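Local coordinates for GTPase activator-like protein (Chaetomium thermophilum, PDB 5HIU) that probably acts as a GTPase activator of the TSC2 family, with this chain forming the all-helical N-terminal part of a much longer protein, at residues A[145-150]-A[212-217]; A[186-191]-A[228-233]; A[357-362]-A[387-392]; A[380-385]-A[449-454]. One frame throughout, in Å; residues are numbered along the deposited sequence.

Contact 1: A[145-150]-A[212-217]; sequences LWLNQA and DMLLKI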
loop_
_atom_site.group_PDB
_atom_site.type_symbol
_atom_site.label_atom_id
_atom_site.label_comp_id
_atom_site.label_asym_id
_atom_site.label_seq_id
_atom_site.Cartn_x
_atom_site.Cartn_y
_atom_site.Cartn_z
ATOM N N LEU A 145 -11.811 -10.694 -4.463
ATOM C CA LEU A 145 -13.186 -10.402 -4.831
ATOM C C LEU A 145 -13.791 -9.461 -3.787
ATOM O O LEU A 145 -14.263 -8.368 -4.086
ATOM C CB LEU A 145 -13.955 -11.708 -4.912
ATOM C CG LEU A 145 -15.427 -11.675 -5.309
ATOM C CD1 LEU A 145 -15.711 -10.616 -6.368
ATOM C CD2 LEU A 145 -15.823 -13.076 -5.775
ATOM N N TRP A 146 -13.712 -9.888 -2.543
ATOM C CA TRP A 146 -14.234 -9.124 -1.432
ATOM C C TRP A 146 -13.654 -7.708 -1.297
ATOM O O TRP A 146 -14.332 -6.813 -0.803
ATOM C CB TRP A 146 -13.971 -9.919 -0.153
ATOM C CG TRP A 146 -14.928 -11.025 0.059
ATOM C CD1 TRP A 146 -15.875 -11.486 -0.809
ATOM C CD2 TRP A 146 -15.039 -11.814 1.230
ATOM N NE1 TRP A 146 -16.569 -12.515 -0.235
ATOM C CE2 TRP A 146 -16.076 -12.730 1.019
ATOM C CE3 TRP A 146 -14.365 -11.826 2.444
ATOM C CZ2 TRP A 146 -16.444 -13.656 1.963
ATOM C CZ3 TRP A 146 -14.728 -12.748 3.382
ATOM C CH2 TRP A 146 -15.770 -13.648 3.144
ATOM N N LEU A 147 -12.403 -7.515 -1.704
ATOM C CA LEU A 147 -11.794 -6.198 -1.662
ATOM C C LEU A 147 -12.558 -5.259 -2.558
ATOM O O LEU A 147 -12.854 -4.126 -2.182
ATOM C CB LEU A 147 -10.352 -6.232 -2.166
ATOM C CG LEU A 147 -9.239 -6.223 -1.140
ATOM C CD1 LEU A 147 -7.919 -6.275 -1.896
ATOM C CD2 LEU A 147 -9.309 -4.989 -0.270
ATOM N N ASN A 148 -12.830 -5.734 -3.773
ATOM C CA ASN A 148 -13.558 -4.947 -4.742
ATOM C C ASN A 148 -14.906 -4.596 -4.120
ATOM O O ASN A 148 -15.237 -3.428 -3.971
ATOM C CB ASN A 148 -13.713 -5.740 -6.033
ATOM C CG ASN A 148 -14.279 -4.917 -7.186
ATOM O OD1 ASN A 148 -13.947 -3.754 -7.383
ATOM N ND2 ASN A 148 -15.116 -5.543 -7.973
ATOM N N GLN A 149 -15.652 -5.612 -3.703
ATOM C CA GLN A 149 -16.932 -5.394 -3.062
ATOM C C GLN A 149 -16.767 -4.396 -1.945
ATOM O O GLN A 149 -17.479 -3.382 -1.911
ATOM C CB GLN A 149 -17.480 -6.683 -2.463
ATOM C CG GLN A 149 -18.190 -7.611 -3.437
ATOM C CD GLN A 149 -18.875 -8.780 -2.728
ATOM O OE1 GLN A 149 -19.224 -8.708 -1.527
ATOM N NE2 GLN A 149 -19.067 -9.873 -3.466
ATOM N N ALA A 150 -15.826 -4.665 -1.037
ATOM C CA ALA A 150 -15.790 -3.922 0.225
ATOM C C ALA A 150 -15.449 -2.469 -0.021
ATOM O O ALA A 150 -16.091 -1.558 0.509
ATOM C CB ALA A 150 -14.814 -4.530 1.209
ATOM N N ASP A 212 -3.130 -5.075 -8.272
ATOM C CA ASP A 212 -3.950 -4.112 -9.033
ATOM C C ASP A 212 -5.039 -3.494 -8.179
ATOM O O ASP A 212 -5.262 -2.284 -8.192
ATOM C CB ASP A 212 -4.653 -4.778 -10.230
ATOM C CG ASP A 212 -3.700 -5.248 -11.283
ATOM O OD1 ASP A 212 -2.496 -4.950 -11.189
ATOM O OD2 ASP A 212 -4.155 -5.935 -12.216
ATOM N N MET A 213 -5.737 -4.347 -7.456
ATOM C CA MET A 213 -6.854 -3.911 -6.641
ATOM C C MET A 213 -6.404 -2.899 -5.567
ATOM O O MET A 213 -7.073 -1.880 -5.348
ATOM C CB MET A 213 -7.489 -5.147 -5.998
ATOM C CG MET A 213 -8.823 -4.947 -5.315
ATOM S SD MET A 213 -10.092 -4.427 -6.465
ATOM C CE MET A 213 -10.260 -2.682 -6.064
ATOM N N LEU A 214 -5.262 -3.166 -4.924
ATOM C CA LEU A 214 -4.761 -2.278 -3.877
ATOM C C LEU A 214 -4.322 -0.933 -4.422
ATOM O O LEU A 214 -4.456 0.096 -3.751
ATOM C CB LEU A 214 -3.559 -2.874 -3.195
ATOM C CG LEU A 214 -3.771 -4.223 -2.568
ATOM C CD1 LEU A 214 -2.416 -4.881 -2.527
ATOM C CD2 LEU A 214 -4.410 -4.098 -1.195
ATOM N N LEU A 215 -3.772 -0.943 -5.627
ATOM C CA LEU A 215 -3.255 0.280 -6.182
ATOM C C LEU A 215 -4.396 1.165 -6.630
ATOM O O LEU A 215 -4.335 2.379 -6.457
ATOM C CB LEU A 215 -2.306 -0.010 -7.325
ATOM C CG LEU A 215 -1.082 -0.807 -6.912
ATOM C CD1 LEU A 215 -0.175 -0.948 -8.116
ATOM C CD2 LEU A 215 -0.325 -0.203 -5.732
ATOM N N LYS A 216 -5.428 0.559 -7.202
ATOM C CA LYS A 216 -6.668 1.277 -7.528
ATOM C C LYS A 216 -7.083 2.065 -6.279
ATOM O O LYS A 216 -7.134 3.301 -6.265
ATOM C CB LYS A 216 -7.752 0.264 -7.913
ATOM C CG LYS A 216 -8.861 0.765 -8.822
ATOM C CD LYS A 216 -9.740 -0.400 -9.288
ATOM C CE LYS A 216 -10.004 -0.322 -10.786
ATOM N NZ LYS A 216 -11.032 -1.294 -11.256
ATOM N N ILE A 217 -7.316 1.330 -5.205
ATOM C CA ILE A 217 -7.741 1.930 -3.959
ATOM C C ILE A 217 -6.768 3.014 -3.500
ATOM O O ILE A 217 -7.183 4.057 -3.013
ATOM C CB ILE A 217 -7.924 0.856 -2.890
ATOM C CG1 ILE A 217 -9.104 -0.042 -3.289
ATOM C CG2 ILE A 217 -8.169 1.470 -1.526
ATOM C CD1 ILE A 217 -9.112 -1.368 -2.564
#
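L147 and M213 are the two bumps that define this helix-helix contact; their side chains lie alongside one another, pointing opposite ways, rather than meeting end on. The closest approach is between L147 CB and M213 CG, at 3.7 Å. The isobutyl group of L147 then enters a shallow hollow walled by M213, L214 and I217. Its two methyls are shared out: CD1 is near both M213 CG (3.8 Å) and L214 CD2 (4.2 Å), whereas CD2 turns to I217 CD1 at 4.3 Å. M213 answers with a bent chain. Its CG stands opposite the backbone N (chi1 -169°), and the turn at chi2 (63°) carries the sulfur over the N148 side of the neighbouring helix, where SD lies 3.9 Å from N148 CB. The two side chains cross there at nearly a right angle. Near M213 the helices run close to parallel, their short axes 10.3 Å apart and inclined by 18°, consistent with side chains rather than backbones filling the gap. Helices 179-198 and 224-240 extend the same core: L147 also packs on F188, L214 on V233 and I217 on C230. N148, partly exposed, borders the contact with its CB. The chemistry is mainly carbon and sulfur, with N148 OD1 beside the M213 thioether, so helices 139-163 and 204-219 are joined here mostly by apolar packing and shape complementarity.

Contact 2: A[186-191]-A[228-233]; sequences QLFALV and RACIHV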
loop_
_atom_site.group_PDB
_atom_site.type_symbol
_atom_site.label_atom_id
_atom_site.label_comp_id
_atom_site.label_asym_id
_atom_site.label_seq_id
_atom_site.Cartn_x
_atom_site.Cartn_y
_atom_site.Cartn_z
ATOM N N GLN A 186 -11.195 -4.219 8.315
ATOM C CA GLN A 186 -11.048 -5.523 8.883
ATOM C C GLN A 186 -10.630 -6.530 7.817
ATOM O O GLN A 186 -9.851 -7.461 8.095
ATOM C CB GLN A 186 -12.336 -5.950 9.541
ATOM C CG GLN A 186 -12.165 -7.259 10.273
ATOM C CD GLN A 186 -13.313 -7.577 11.179
ATOM O OE1 GLN A 186 -14.308 -6.857 11.214
ATOM N NE2 GLN A 186 -13.186 -8.663 11.926
ATOM N N LEU A 187 -11.118 -6.309 6.598
ATOM C CA LEU A 187 -10.719 -7.095 5.468
ATOM C C LEU A 187 -9.240 -6.868 5.091
ATOM O O LEU A 187 -8.506 -7.843 4.851
ATOM C CB LEU A 187 -11.648 -6.790 4.280
ATOM C CG LEU A 187 -11.367 -7.465 2.948
ATOM C CD1 LEU A 187 -11.443 -8.978 3.017
ATOM C CD2 LEU A 187 -12.378 -6.955 1.950
ATOM N N PHE A 188 -8.807 -5.609 5.024
ATOM C CA PHE A 188 -7.387 -5.299 4.796
ATOM C C PHE A 188 -6.549 -6.024 5.851
ATOM O O PHE A 188 -5.554 -6.676 5.524
ATOM C CB PHE A 188 -7.079 -3.790 4.943
ATOM C CG PHE A 188 -7.417 -2.945 3.738
ATOM C CD1 PHE A 188 -6.904 -3.234 2.506
ATOM C CD2 PHE A 188 -8.205 -1.804 3.879
ATOM C CE1 PHE A 188 -7.189 -2.439 1.424
ATOM C CE2 PHE A 188 -8.505 -1.003 2.797
ATOM C CZ PHE A 188 -8.001 -1.327 1.570
ATOM N N ALA A 189 -6.944 -5.909 7.110
ATOM C CA ALA A 189 -6.232 -6.646 8.164
ATOM C C ALA A 189 -6.177 -8.133 7.798
ATOM O O ALA A 189 -5.128 -8.741 7.891
ATOM C CB ALA A 189 -6.887 -6.456 9.529
ATOM N N LEU A 190 -7.292 -8.694 7.330
ATOM C CA LEU A 190 -7.336 -10.123 6.995
ATOM C C LEU A 190 -6.442 -10.470 5.834
ATOM O O LEU A 190 -5.848 -11.530 5.813
ATOM C CB LEU A 190 -8.760 -10.570 6.674
ATOM C CG LEU A 190 -8.995 -12.070 6.549
ATOM C CD1 LEU A 190 -8.726 -12.764 7.864
ATOM C CD2 LEU A 190 -10.425 -12.330 6.123
ATOM N N VAL A 191 -6.370 -9.584 4.857
ATOM C CA VAL A 191 -5.566 -9.823 3.663
ATOM C C VAL A 191 -4.083 -9.780 4.055
ATOM O O VAL A 191 -3.291 -10.607 3.621
ATOM C CB VAL A 191 -5.833 -8.761 2.585
ATOM C CG1 VAL A 191 -4.878 -8.925 1.438
ATOM C CG2 VAL A 191 -7.250 -8.834 2.081
ATOM N N ARG A 228 -2.950 3.739 4.412
ATOM C CA ARG A 228 -2.072 3.147 5.395
ATOM C C ARG A 228 -2.231 1.651 5.241
ATOM O O ARG A 228 -1.251 0.915 5.192
ATOM C CB ARG A 228 -2.436 3.620 6.803
ATOM C CG ARG A 228 -1.708 2.901 7.910
ATOM C CD ARG A 228 -2.093 3.432 9.288
ATOM N NE ARG A 228 -1.240 4.546 9.693
ATOM C CZ ARG A 228 -1.498 5.837 9.484
ATOM N NH1 ARG A 228 -2.611 6.243 8.870
ATOM N NH2 ARG A 228 -0.625 6.745 9.904
ATOM N N ALA A 229 -3.476 1.221 5.107
ATOM C CA ALA A 229 -3.794 -0.198 5.080
ATOM C C ALA A 229 -3.207 -0.859 3.840
ATOM O O ALA A 229 -2.593 -1.903 3.960
ATOM C CB ALA A 229 -5.308 -0.420 5.155
ATOM N N CYS A 230 -3.386 -0.244 2.667
ATOM C CA CYS A 230 -2.831 -0.768 1.430
ATOM C C CYS A 230 -1.322 -0.831 1.426
ATOM O O CYS A 230 -0.744 -1.725 0.816
ATOM C CB CYS A 230 -3.269 0.076 0.244
ATOM S SG CYS A 230 -5.032 -0.032 -0.017
ATOM N N ILE A 231 -0.669 0.120 2.087
ATOM C CA ILE A 231 0.777 0.076 2.198
ATOM C C ILE A 231 1.183 -1.140 2.999
ATOM O O ILE A 231 2.138 -1.841 2.656
ATOM C CB ILE A 231 1.333 1.336 2.872
ATOM C CG1 ILE A 231 1.232 2.510 1.914
ATOM C CG2 ILE A 231 2.794 1.163 3.275
ATOM C CD1 ILE A 231 1.292 3.845 2.632
ATOM N N HIS A 232 0.478 -1.376 4.090
ATOM C CA HIS A 232 0.777 -2.534 4.923
ATOM C C HIS A 232 0.514 -3.827 4.174
ATOM O O HIS A 232 1.280 -4.769 4.324
ATOM C CB HIS A 232 0.064 -2.438 6.274
ATOM C CG HIS A 232 0.500 -1.238 7.056
ATOM N ND1 HIS A 232 1.829 -0.884 7.181
ATOM C CD2 HIS A 232 -0.206 -0.271 7.686
ATOM C CE1 HIS A 232 1.922 0.234 7.879
ATOM N NE2 HIS A 232 0.702 0.628 8.196
ATOM N N VAL A 233 -0.485 -3.845 3.286
ATOM C CA VAL A 233 -0.709 -5.041 2.493
ATOM C C VAL A 233 0.493 -5.286 1.601
ATOM O O VAL A 233 0.967 -6.403 1.482
ATOM C CB VAL A 233 -2.016 -4.981 1.703
ATOM C CG1 VAL A 233 -2.011 -5.972 0.549
ATOM C CG2 VAL A 233 -3.178 -5.264 2.630
#
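F188 has the largest share of the surface buried between these segments of helices 179-198 and 224-240, and A229 sits over one face of its ring, somewhat off centre. The methyl CB lies 3.9 Å from the ring centroid and 29° off the normal, which meets the geometry of a CH-pi contact. Its nearest ring atom is CD2, at 3.5 Å from A229 CB. C230 approaches the farther part of the ring, SG lying 3.5 Å from F188 CE1. This sulfur-aromatic contact is oblique, 49° off the normal. SG reaches the ring because it stands opposite its own carbonyl carbon (chi1 -66°), beside the backbone N. One turn on from A229, V233 CG2 lies 4.2 Å from F188 CD1 and also touches V191 CG1, again at 4.2 Å. The CA atoms of F188 and A229 are 6.2 Å apart, with the alanine methyl facing the ring. In the second shell, helix 204-219 backs both sides of the contact, through L210 against V191 and C218 against C230. The two short segments run nearly parallel, with helix 204-219 coming between them in the chain. Such packing between every second helix of an antiparallel series is what an alpha-solenoid uses to build its layers.

Contact 3: A[357-362]-A[387-392]; sequences EILRLI and DVAAQC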
loop_
_atom_site.group_PDB
_atom_site.type_symbol
_atom_site.label_atom_id
_atom_site.label_comp_id
_atom_site.label_asym_id
_atom_site.label_seq_id
_atom_site.Cartn_x
_atom_site.Cartn_y
_atom_site.Cartn_z
ATOM N N GLU A 357 12.801 21.029 -5.330
ATOM C CA GLU A 357 13.116 19.603 -5.081
ATOM C C GLU A 357 14.375 19.153 -5.815
ATOM O O GLU A 357 15.308 18.642 -5.183
ATOM C CB GLU A 357 11.934 18.680 -5.431
ATOM C CG GLU A 357 10.760 18.812 -4.478
ATOM C CD GLU A 357 11.169 18.623 -3.016
ATOM O OE1 GLU A 357 11.350 17.448 -2.566
ATOM O OE2 GLU A 357 11.303 19.653 -2.309
ATOM N N ILE A 358 14.408 19.357 -7.132
ATOM C CA ILE A 358 15.635 19.139 -7.909
ATOM C C ILE A 358 16.847 19.586 -7.096
ATOM O O ILE A 358 17.797 18.834 -6.924
ATOM C CB ILE A 358 15.655 19.927 -9.235
ATOM C CG1 ILE A 358 14.532 19.476 -10.184
ATOM C CG2 ILE A 358 17.009 19.751 -9.915
ATOM C CD1 ILE A 358 14.788 18.169 -10.913
ATOM N N LEU A 359 16.783 20.815 -6.599
ATOM C CA LEU A 359 17.831 21.375 -5.774
ATOM C C LEU A 359 18.004 20.591 -4.486
ATOM O O LEU A 359 19.127 20.273 -4.101
ATOM C CB LEU A 359 17.545 22.845 -5.424
ATOM C CG LEU A 359 17.714 23.941 -6.492
ATOM C CD1 LEU A 359 17.587 25.335 -5.873
ATOM C CD2 LEU A 359 19.049 23.811 -7.212
ATOM N N ARG A 360 16.907 20.297 -3.800
ATOM C CA ARG A 360 16.999 19.651 -2.479
ATOM C C ARG A 360 17.727 18.317 -2.586
ATOM O O ARG A 360 18.517 17.963 -1.719
ATOM C CB ARG A 360 15.616 19.520 -1.798
ATOM C CG ARG A 360 15.575 18.523 -0.630
ATOM C CD ARG A 360 14.757 18.934 0.589
ATOM N NE ARG A 360 13.389 19.325 0.236
ATOM C CZ ARG A 360 12.803 20.470 0.603
ATOM N NH1 ARG A 360 13.431 21.355 1.383
ATOM N NH2 ARG A 360 11.562 20.729 0.204
ATOM N N LEU A 361 17.474 17.605 -3.669
ATOM C CA LEU A 361 18.188 16.368 -3.976
ATOM C C LEU A 361 19.676 16.666 -4.103
ATOM O O LEU A 361 20.496 16.140 -3.344
ATOM C CB LEU A 361 17.652 15.754 -5.282
ATOM C CG LEU A 361 18.063 14.319 -5.596
ATOM C CD1 LEU A 361 17.007 13.656 -6.454
ATOM C CD2 LEU A 361 19.430 14.211 -6.263
ATOM N N ILE A 362 20.004 17.563 -5.026
ATOM C CA ILE A 362 21.388 17.943 -5.275
ATOM C C ILE A 362 22.025 18.408 -3.970
ATOM O O ILE A 362 23.144 18.033 -3.657
ATOM C CB ILE A 362 21.508 19.011 -6.386
ATOM C CG1 ILE A 362 21.003 18.449 -7.731
ATOM C CG2 ILE A 362 22.958 19.455 -6.554
ATOM C CD1 ILE A 362 20.900 19.490 -8.834
ATOM N N ASP A 387 25.272 22.425 -13.855
ATOM C CA ASP A 387 24.497 23.056 -14.925
ATOM C C ASP A 387 23.006 22.896 -14.654
ATOM O O ASP A 387 22.242 23.847 -14.845
ATOM C CB ASP A 387 24.879 22.501 -16.310
ATOM N N VAL A 388 22.603 21.708 -14.185
ATOM C CA VAL A 388 21.229 21.494 -13.716
ATOM C C VAL A 388 20.929 22.445 -12.566
ATOM O O VAL A 388 19.924 23.161 -12.578
ATOM C CB VAL A 388 20.969 20.061 -13.218
ATOM C CG1 VAL A 388 19.553 19.956 -12.662
ATOM C CG2 VAL A 388 21.158 19.036 -14.329
ATOM N N ALA A 389 21.808 22.451 -11.573
ATOM C CA ALA A 389 21.596 23.270 -10.398
ATOM C C ALA A 389 21.251 24.683 -10.782
ATOM O O ALA A 389 20.352 25.273 -10.194
ATOM C CB ALA A 389 22.823 23.262 -9.509
ATOM N N ALA A 390 21.963 25.212 -11.779
ATOM C CA ALA A 390 21.801 26.602 -12.214
ATOM C C ALA A 390 20.454 26.816 -12.878
ATOM O O ALA A 390 19.774 27.807 -12.616
ATOM C CB ALA A 390 22.922 26.993 -13.166
ATOM N N GLN A 391 20.066 25.872 -13.725
ATOM C CA GLN A 391 18.743 25.897 -14.334
ATOM C C GLN A 391 17.627 26.052 -13.291
ATOM O O GLN A 391 16.641 26.730 -13.556
ATOM C CB GLN A 391 18.524 24.636 -15.167
ATOM C CG GLN A 391 17.356 24.741 -16.130
ATOM C CD GLN A 391 17.633 24.080 -17.465
ATOM O OE1 GLN A 391 18.722 23.560 -17.699
ATOM N NE2 GLN A 391 16.647 24.104 -18.354
ATOM N N CYS A 392 17.787 25.452 -12.110
ATOM C CA CYS A 392 16.832 25.649 -11.002
ATOM C C CYS A 392 16.898 27.052 -10.400
ATOM O O CYS A 392 15.993 27.453 -9.664
ATOM C CB CYS A 392 17.067 24.636 -9.871
ATOM S SG CYS A 392 17.286 22.941 -10.424
#
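The flat groups that L359 and I362 meet across this contact are peptide units of the A389 backbone, for neither segment brings an aromatic ring. L359 CD2 lies 3.6 Å from A389 O, and the terminal CD1 of I362 comes to A389 N. Another planar group, the guanidinium of R360, takes no part across the interface: E357 OE1 lies in plane at its edge, and NH2 makes a salt bridge to E357 OE2 whose hydrogen bond is weak. The arrangement is a roughly antiparallel pair of successive helices of an alpha-solenoid, 352-366 and 383-391; the short axes pass 9.6 Å apart with 143° between their directions. Three apolar side chains of the first helix face V388, A389 and C392. The I358 side chain runs nearly perpendicular to that of V388, CG2 of I358 touching CG1 of V388 at 3.7 Å. That same V388 CG1 receives I362 CD1 obliquely at 4.1 Å, so one valine methyl serves two isoleucines. The backbones are nearest at A389, its CA being 6.3 Å from that of L359. Helix 302-322 covers I358 and L361, while helix 423-441 packs on L359 and A389, and all six touching residues are buried. L359 reaches across because CG stands opposite its carbonyl carbon (chi1 -74°), and its CD2 lies 3.4 Å from C392 CB.

Contact 4: A[380-385]-A[449-454]; sequences EHWEPI and DDCMKF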
loop_
_atom_site.group_PDB
_atom_site.type_symbol
_atom_site.label_atom_id
_atom_site.label_comp_id
_atom_site.label_asym_id
_atom_site.label_seq_id
_atom_site.Cartn_x
_atom_site.Cartn_y
_atom_site.Cartn_z
ATOM N N GLU A 380 34.086 12.243 -9.847
ATOM C CA GLU A 380 33.252 12.605 -10.994
ATOM C C GLU A 380 33.267 14.080 -11.360
ATOM O O GLU A 380 33.459 14.932 -10.510
ATOM C CB GLU A 380 31.815 12.210 -10.686
ATOM C CG GLU A 380 31.643 10.783 -10.183
ATOM C CD GLU A 380 31.580 9.747 -11.288
ATOM O OE1 GLU A 380 31.289 10.110 -12.447
ATOM O OE2 GLU A 380 31.793 8.553 -10.979
ATOM N N HIS A 381 33.034 14.363 -12.637
ATOM C CA HIS A 381 32.886 15.737 -13.134
ATOM C C HIS A 381 31.610 16.368 -12.589
ATOM O O HIS A 381 30.549 15.750 -12.658
ATOM C CB HIS A 381 32.804 15.745 -14.659
ATOM C CG HIS A 381 34.011 15.168 -15.333
ATOM N ND1 HIS A 381 35.183 15.878 -15.496
ATOM C CD2 HIS A 381 34.226 13.951 -15.883
ATOM C CE1 HIS A 381 36.069 15.120 -16.118
ATOM N NE2 HIS A 381 35.514 13.946 -16.363
ATOM N N TRP A 382 31.701 17.588 -12.065
ATOM C CA TRP A 382 30.559 18.226 -11.406
ATOM C C TRP A 382 29.863 19.296 -12.250
ATOM O O TRP A 382 28.815 19.809 -11.839
ATOM C CB TRP A 382 30.976 18.812 -10.041
ATOM C CG TRP A 382 31.309 17.774 -8.994
ATOM C CD1 TRP A 382 31.165 16.420 -9.110
ATOM C CD2 TRP A 382 31.787 18.011 -7.657
ATOM N NE1 TRP A 382 31.549 15.804 -7.946
ATOM C CE2 TRP A 382 31.938 16.755 -7.038
ATOM C CE3 TRP A 382 32.114 19.159 -6.932
ATOM C CZ2 TRP A 382 32.403 16.609 -5.733
ATOM C CZ3 TRP A 382 32.586 19.009 -5.629
ATOM C CH2 TRP A 382 32.724 17.735 -5.048
ATOM N N GLU A 383 30.429 19.629 -13.415
ATOM C CA GLU A 383 29.793 20.587 -14.331
ATOM C C GLU A 383 28.392 20.129 -14.699
ATOM O O GLU A 383 27.433 20.892 -14.546
ATOM C CB GLU A 383 30.615 20.803 -15.613
ATOM C CG GLU A 383 29.909 21.673 -16.655
ATOM C CD GLU A 383 30.874 22.362 -17.617
ATOM O OE1 GLU A 383 31.080 23.595 -17.493
ATOM O OE2 GLU A 383 31.432 21.673 -18.500
ATOM N N PRO A 384 28.258 18.876 -15.166
ATOM C CA PRO A 384 26.918 18.478 -15.572
ATOM C C PRO A 384 25.899 18.806 -14.485
ATOM O O PRO A 384 24.899 19.475 -14.777
ATOM C CB PRO A 384 27.046 16.964 -15.802
ATOM C CG PRO A 384 28.512 16.717 -16.009
ATOM C CD PRO A 384 29.200 17.739 -15.160
ATOM N N ILE A 385 26.182 18.393 -13.242
ATOM C CA ILE A 385 25.260 18.615 -12.115
ATOM C C ILE A 385 25.117 20.078 -11.809
ATOM O O ILE A 385 24.018 20.550 -11.546
ATOM C CB ILE A 385 25.692 17.891 -10.821
ATOM C CG1 ILE A 385 25.568 16.395 -11.025
ATOM C CG2 ILE A 385 24.780 18.258 -9.647
ATOM C CD1 ILE A 385 26.122 15.557 -9.899
ATOM N N ASP A 449 37.576 23.592 -9.916
ATOM C CA ASP A 449 37.400 24.554 -11.016
ATOM C C ASP A 449 35.949 24.538 -11.502
ATOM O O ASP A 449 35.401 25.587 -11.851
ATOM C CB ASP A 449 38.376 24.295 -12.173
ATOM N N ASP A 450 35.332 23.353 -11.519
ATOM C CA ASP A 450 33.886 23.241 -11.782
ATOM C C ASP A 450 33.087 23.912 -10.658
ATOM O O ASP A 450 32.114 24.630 -10.927
ATOM C CB ASP A 450 33.454 21.780 -11.974
ATOM C CG ASP A 450 33.595 21.304 -13.428
ATOM O OD1 ASP A 450 33.932 22.136 -14.312
ATOM O OD2 ASP A 450 33.349 20.093 -13.686
ATOM N N CYS A 451 33.511 23.699 -9.410
ATOM C CA CYS A 451 32.915 24.402 -8.277
ATOM C C CYS A 451 32.926 25.895 -8.539
ATOM O O CYS A 451 31.907 26.582 -8.445
ATOM C CB CYS A 451 33.670 24.115 -6.981
ATOM S SG CYS A 451 33.216 22.582 -6.156
ATOM N N MET A 452 34.097 26.389 -8.898
ATOM C CA MET A 452 34.300 27.817 -9.052
ATOM C C MET A 452 33.490 28.426 -10.186
ATOM O O MET A 452 32.892 29.487 -10.013
ATOM C CB MET A 452 35.781 28.092 -9.233
ATOM C CG MET A 452 36.510 28.205 -7.906
ATOM S SD MET A 452 36.573 29.926 -7.349
ATOM C CE MET A 452 36.353 29.746 -5.589
ATOM N N LYS A 453 33.466 27.763 -11.337
ATOM C CA LYS A 453 32.681 28.249 -12.467
ATOM C C LYS A 453 31.206 28.362 -12.088
ATOM O O LYS A 453 30.546 29.358 -12.419
ATOM C CB LYS A 453 32.858 27.337 -13.675
ATOM C CG LYS A 453 34.232 27.461 -14.307
ATOM C CD LYS A 453 34.435 26.429 -15.401
ATOM C CE LYS A 453 35.877 26.412 -15.889
ATOM N NZ LYS A 453 36.092 25.368 -16.931
ATOM N N PHE A 454 30.708 27.353 -11.372
ATOM C CA PHE A 454 29.327 27.350 -10.899
ATOM C C PHE A 454 28.996 28.573 -10.027
ATOM O O PHE A 454 27.979 29.228 -10.249
ATOM C CB PHE A 454 28.989 26.046 -10.153
ATOM C CG PHE A 454 27.755 26.149 -9.303
ATOM C CD1 PHE A 454 26.495 26.076 -9.871
ATOM C CD2 PHE A 454 27.854 26.366 -7.939
ATOM C CE1 PHE A 454 25.358 26.198 -9.091
ATOM C CE2 PHE A 454 26.722 26.487 -7.156
ATOM C CZ PHE A 454 25.474 26.405 -7.732
#
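D450 OD2 accepts two hydrogen bonds from consecutive amides at the start of helix 383-391, both weak by geometry. E383 N donates to D450 OD2 at 3.0 Å, with an N-H...O angle of 130°. W382 N is longer, 3.4 Å from D450 OD2, and bends similarly at 131°. One carboxylate oxygen therefore bridges both amides. Beside this grip, CB of E383 lies 3.4 Å from D450 OD2, packing its aliphatic part against the carboxylate. The E383 carboxylate points elsewhere: its OE1 is 4.5 Å from D450 OD1, a like-charge approach, and forms a salt bridge with R457, which should ease that repulsion. Further out, W382 presents its six-membered ring edge to C451, whose SG is 3.7 Å from W382 CZ3; seen from the ring centroid, SG is 83° off the normal. This is a sulfur-aromatic contact in the ring plane. The indole is fixed by NE1 bonding to L377 O and by an edge-to-face contact with F366; C451 itself also packs on F386 and I438. D450 is probably stabilised by the amides and dipole at the N-terminal end of helix 383-391; these weak hydrogen bonds and the C451-W382 edge contact join helix 448-459 to it.

The four contacts form two clusters along an elongated, strand-free solenoid. Contacts 1 and 2 lie near the middle of the chain, centres 11 Å apart, and touch where L187 packs on W146 and A150. Their segments alternate in sequence, each contact joining every second one of the successive helices 139-163, 179-198, 204-219 and 224-240. Contacts 3 and 4, 13 Å apart, come later and lie toward the C-terminal end; they share helix 383-391 and meet through I362 with I385 and A389 with F454. Centres of contacts in different clusters lie 38 to 49 Å apart, with nearest atoms at least about 18 Å apart, consistent with a fold held by local packing in series.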